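Local coordinates for nitrate transport protein (Parabacteroides distasonis, PDB 3HN0), which is probably the substrate-binding component of an ABC transporter, possibly for nitrate or a related solute, at residues A[73-85]-A[179-193]. Sequence-based numbering, arbitrary orientation.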
# COMPACT_ATOMS: atom_id res chain seq x y z
N ILE A 73 23.87 0.49 -19.40
CA ILE A 73 24.29 -0.85 -18.86
C ILE A 73 23.20 -1.86 -19.19
O ILE A 73 22.01 -1.54 -19.03
CB ILE A 73 24.56 -0.79 -17.35
CG1 ILE A 73 25.69 0.17 -17.05
CG2 ILE A 73 24.93 -2.17 -16.77
CD1 ILE A 73 26.86 -0.02 -18.04
N LYS A 74 23.59 -3.05 -19.68
CA LYS A 74 22.61 -4.04 -20.14
C LYS A 74 22.04 -4.85 -18.94
O LYS A 74 22.51 -5.95 -18.62
CB LYS A 74 23.18 -4.93 -21.22
CG LYS A 74 23.37 -4.17 -22.55
CD LYS A 74 23.88 -5.13 -23.63
CE LYS A 74 23.94 -4.46 -25.02
NZ LYS A 74 24.95 -3.37 -25.05
N ILE A 75 21.07 -4.22 -18.27
CA ILE A 75 20.29 -4.87 -17.24
C ILE A 75 18.83 -4.55 -17.47
O ILE A 75 18.50 -3.57 -18.14
CB ILE A 75 20.71 -4.42 -15.80
CG1 ILE A 75 20.61 -2.88 -15.65
CG2 ILE A 75 22.13 -4.93 -15.45
CD1 ILE A 75 20.59 -2.39 -14.24
N LYS A 76 17.97 -5.36 -16.90
CA LYS A 76 16.56 -5.07 -16.81
C LYS A 76 16.11 -5.33 -15.39
O LYS A 76 16.75 -6.09 -14.61
CB LYS A 76 15.71 -5.91 -17.78
CG LYS A 76 16.05 -5.65 -19.25
CD LYS A 76 15.04 -6.20 -20.21
CE LYS A 76 15.44 -5.94 -21.67
NZ LYS A 76 15.68 -4.47 -21.98
N LEU A 77 14.99 -4.75 -15.07
CA LEU A 77 14.40 -4.92 -13.78
C LEU A 77 13.49 -6.16 -13.73
O LEU A 77 12.50 -6.22 -14.45
CB LEU A 77 13.56 -3.71 -13.41
CG LEU A 77 12.82 -3.79 -12.09
CD1 LEU A 77 13.77 -3.76 -10.87
CD2 LEU A 77 11.81 -2.64 -11.98
N ALA A 78 13.78 -7.12 -12.84
CA ALA A 78 12.85 -8.22 -12.61
C ALA A 78 11.68 -7.80 -11.74
O ALA A 78 10.53 -8.06 -12.08
CB ALA A 78 13.58 -9.48 -12.01
N GLY A 79 11.98 -7.19 -10.59
CA GLY A 79 10.97 -6.86 -9.63
C GLY A 79 11.56 -6.41 -8.33
O GLY A 79 12.75 -6.12 -8.26
N CYS A 80 10.72 -6.39 -7.30
CA CYS A 80 11.10 -5.87 -5.97
C CYS A 80 10.66 -6.85 -4.89
O CYS A 80 9.50 -7.23 -4.88
CB CYS A 80 10.51 -4.50 -5.77
SG CYS A 80 10.83 -3.84 -4.09
N PRO A 81 11.59 -7.24 -3.96
CA PRO A 81 11.27 -8.26 -2.97
C PRO A 81 11.01 -7.77 -1.57
O PRO A 81 10.76 -8.58 -0.68
CB PRO A 81 12.57 -9.07 -2.95
CG PRO A 81 13.64 -8.07 -3.15
CD PRO A 81 13.03 -7.06 -4.10
N ILE A 82 11.15 -6.48 -1.34
CA ILE A 82 11.08 -5.97 0.02
C ILE A 82 10.44 -4.60 -0.07
O ILE A 82 10.68 -3.82 -1.00
CB ILE A 82 12.50 -6.01 0.70
CG1 ILE A 82 12.46 -5.51 2.16
CG2 ILE A 82 13.52 -5.15 -0.09
CD1 ILE A 82 13.82 -5.62 2.96
N TRP A 83 9.56 -4.32 0.90
CA TRP A 83 8.70 -3.15 0.82
C TRP A 83 8.74 -2.26 2.10
O TRP A 83 8.13 -1.21 2.16
CB TRP A 83 7.25 -3.60 0.51
CG TRP A 83 7.23 -4.33 -0.82
CD1 TRP A 83 7.49 -5.65 -1.02
CD2 TRP A 83 7.08 -3.74 -2.13
NE1 TRP A 83 7.49 -5.95 -2.36
CE2 TRP A 83 7.20 -4.80 -3.07
CE3 TRP A 83 6.80 -2.45 -2.59
CZ2 TRP A 83 7.11 -4.60 -4.42
CZ3 TRP A 83 6.68 -2.25 -3.96
CH2 TRP A 83 6.86 -3.33 -4.87
N GLY A 84 9.46 -2.71 3.11
CA GLY A 84 9.54 -2.01 4.40
C GLY A 84 10.98 -1.65 4.69
O GLY A 84 11.74 -2.45 5.23
N THR A 85 11.41 -0.46 4.29
CA THR A 85 12.79 -0.11 4.49
C THR A 85 13.07 1.07 5.39
O THR A 85 14.20 1.21 5.86
CB THR A 85 13.52 0.10 3.13
OG1 THR A 85 13.04 1.25 2.50
CG2 THR A 85 13.27 -1.05 2.21
N LEU A 179 0.77 -0.87 -0.28
CA LEU A 179 1.94 -1.54 -0.89
C LEU A 179 3.22 -0.76 -0.57
O LEU A 179 4.22 -1.35 -0.17
CB LEU A 179 1.80 -1.69 -2.41
CG LEU A 179 3.00 -2.31 -3.16
CD1 LEU A 179 3.23 -3.71 -2.68
CD2 LEU A 179 2.87 -2.30 -4.71
N GLY A 180 3.17 0.55 -0.72
CA GLY A 180 4.42 1.33 -0.58
C GLY A 180 5.41 1.25 -1.71
O GLY A 180 5.18 0.63 -2.75
N PHE A 181 6.52 1.97 -1.53
CA PHE A 181 7.42 2.24 -2.63
C PHE A 181 8.26 1.03 -3.07
O PHE A 181 8.80 0.35 -2.27
CB PHE A 181 8.44 3.33 -2.25
CG PHE A 181 7.82 4.64 -1.84
CD1 PHE A 181 7.16 5.43 -2.75
CD2 PHE A 181 7.96 5.10 -0.54
CE1 PHE A 181 6.64 6.66 -2.38
CE2 PHE A 181 7.44 6.31 -0.17
CZ PHE A 181 6.77 7.08 -1.08
N ALA A 182 8.42 0.87 -4.38
CA ALA A 182 9.33 -0.12 -4.91
C ALA A 182 10.76 0.44 -4.87
O ALA A 182 11.30 0.90 -5.88
CB ALA A 182 8.88 -0.56 -6.30
N GLN A 183 11.39 0.40 -3.70
CA GLN A 183 12.70 1.07 -3.48
C GLN A 183 13.88 0.17 -3.74
O GLN A 183 14.98 0.67 -3.81
CB GLN A 183 12.90 1.57 -2.02
CG GLN A 183 11.75 2.15 -1.40
CD GLN A 183 12.07 2.72 -0.07
OE1 GLN A 183 13.21 3.16 0.19
NE2 GLN A 183 11.08 2.71 0.80
N THR A 184 13.64 -1.14 -3.86
CA THR A 184 14.68 -2.11 -4.03
C THR A 184 14.47 -2.91 -5.32
O THR A 184 13.34 -3.31 -5.62
CB THR A 184 14.69 -3.07 -2.86
OG1 THR A 184 14.85 -2.34 -1.64
CG2 THR A 184 15.80 -4.11 -3.02
N ALA A 185 15.54 -3.04 -6.09
CA ALA A 185 15.49 -3.67 -7.39
C ALA A 185 16.26 -4.96 -7.40
O ALA A 185 17.41 -5.04 -6.90
CB ALA A 185 16.12 -2.77 -8.48
N VAL A 186 15.63 -5.97 -7.99
CA VAL A 186 16.35 -7.16 -8.45
C VAL A 186 16.54 -6.94 -9.94
O VAL A 186 15.56 -6.91 -10.69
CB VAL A 186 15.57 -8.46 -8.19
CG1 VAL A 186 16.33 -9.67 -8.72
CG2 VAL A 186 15.24 -8.63 -6.69
N VAL A 187 17.80 -6.87 -10.37
CA VAL A 187 18.12 -6.68 -11.78
C VAL A 187 18.87 -7.89 -12.33
O VAL A 187 19.49 -8.63 -11.56
CB VAL A 187 18.95 -5.38 -12.00
CG1 VAL A 187 18.12 -4.16 -11.44
CG2 VAL A 187 20.38 -5.49 -11.44
N TYR A 188 18.82 -8.07 -13.65
CA TYR A 188 19.41 -9.22 -14.28
C TYR A 188 20.01 -8.85 -15.62
O TYR A 188 19.60 -7.86 -16.27
CB TYR A 188 18.38 -10.35 -14.41
CG TYR A 188 17.24 -10.10 -15.32
CD1 TYR A 188 16.09 -9.44 -14.89
CD2 TYR A 188 17.29 -10.48 -16.68
CE1 TYR A 188 15.07 -9.17 -15.72
CE2 TYR A 188 16.23 -10.24 -17.50
CZ TYR A 188 15.11 -9.61 -17.03
OH TYR A 188 14.04 -9.32 -17.89
N THR A 189 20.95 -9.68 -16.03
CA THR A 189 21.67 -9.45 -17.28
C THR A 189 21.04 -10.29 -18.39
O THR A 189 20.19 -11.13 -18.16
CB THR A 189 23.15 -9.85 -17.12
OG1 THR A 189 23.20 -11.16 -16.63
CG2 THR A 189 23.94 -8.91 -16.16
N PRO A 190 21.41 -10.02 -19.65
CA PRO A 190 20.67 -10.66 -20.72
C PRO A 190 20.65 -12.20 -20.76
O PRO A 190 19.68 -12.79 -21.26
CB PRO A 190 21.40 -10.11 -21.97
CG PRO A 190 21.78 -8.78 -21.58
CD PRO A 190 22.22 -8.90 -20.16
N THR A 191 21.72 -12.84 -20.31
CA THR A 191 21.74 -14.30 -20.32
C THR A 191 20.85 -14.88 -19.24
O THR A 191 20.60 -16.07 -19.23
CB THR A 191 23.15 -14.90 -20.20
OG1 THR A 191 23.80 -14.33 -19.08
CG2 THR A 191 23.95 -14.59 -21.45
N MSE A 192 20.35 -14.02 -18.36
CA MSE A 192 19.36 -14.44 -17.37
C MSE A 192 17.91 -14.39 -17.84
O MSE A 192 17.04 -14.94 -17.17
CB MSE A 192 19.51 -13.64 -16.08
CG MSE A 192 20.81 -13.86 -15.37
SE MSE A 192 21.09 -15.69 -14.69
CE MSE A 192 22.14 -16.27 -16.02
N GLU A 193 17.62 -13.82 -19.01
CA GLU A 193 16.23 -13.72 -19.44
C GLU A 193 15.50 -15.07 -19.46
O GLU A 193 14.37 -15.22 -18.92
CB GLU A 193 16.13 -12.99 -20.77
CG GLU A 193 14.72 -12.71 -21.21
CD GLU A 193 14.01 -11.71 -20.30
OE1 GLU A 193 14.42 -10.54 -20.21
OE2 GLU A 193 13.04 -12.14 -19.66
O HOH W 1 12.10 -1.65 -1.03
O HOH W 2 9.04 0.67 0.42
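A classic beta bulge interrupts the antiparallel pairing of strands 76-82 and 184-188: Ala78 and Gly79 both face Val186, and the register slips by one after Leu77-Val187. Ala78 N donates to Val186 O (2.8 Å), Val186 N returns a nearly straight bond to Gly79 O (170° at the hydrogen), and Lys76 and Tyr188 exchange two backbone hydrogen bonds. On the face of Leu77 and Val187, Leu77 CD1 presses tightly on Ala185 CB at 3.5 Å. On that of Lys76, Val186 and Tyr188, the Tyr188 ring, its CG between backbone N and carbonyl carbon (chi1 66°), turns its edge to the partner strand, with Ala78 N in the ring plane; Tyr188 CD1 lies 3.8 Å from Ala78 CB, and Tyr188 OH donates to Glu193 OE1 (2.6 Å). Past the end of strand 76-82, Leu179 CD1 sits over the six-membered ring of Trp83, 3.8 Å from its centroid and 12° off the normal, a CH-pi contact; Cys80 SG, from the strand itself, lies toward the rim of the opposite face. One water joins Trp83 O, Phe181 O and Gln183 NE2; another links Ile82 O to Thr184 OG1. Within the mixed sheet, 184-188 runs beside 57-61 and 76-82 beside 242-246; Trp83 NE1 hydrogen-bonds to Tyr243 O, and helix 251-264 packs on Leu77 and Ala182.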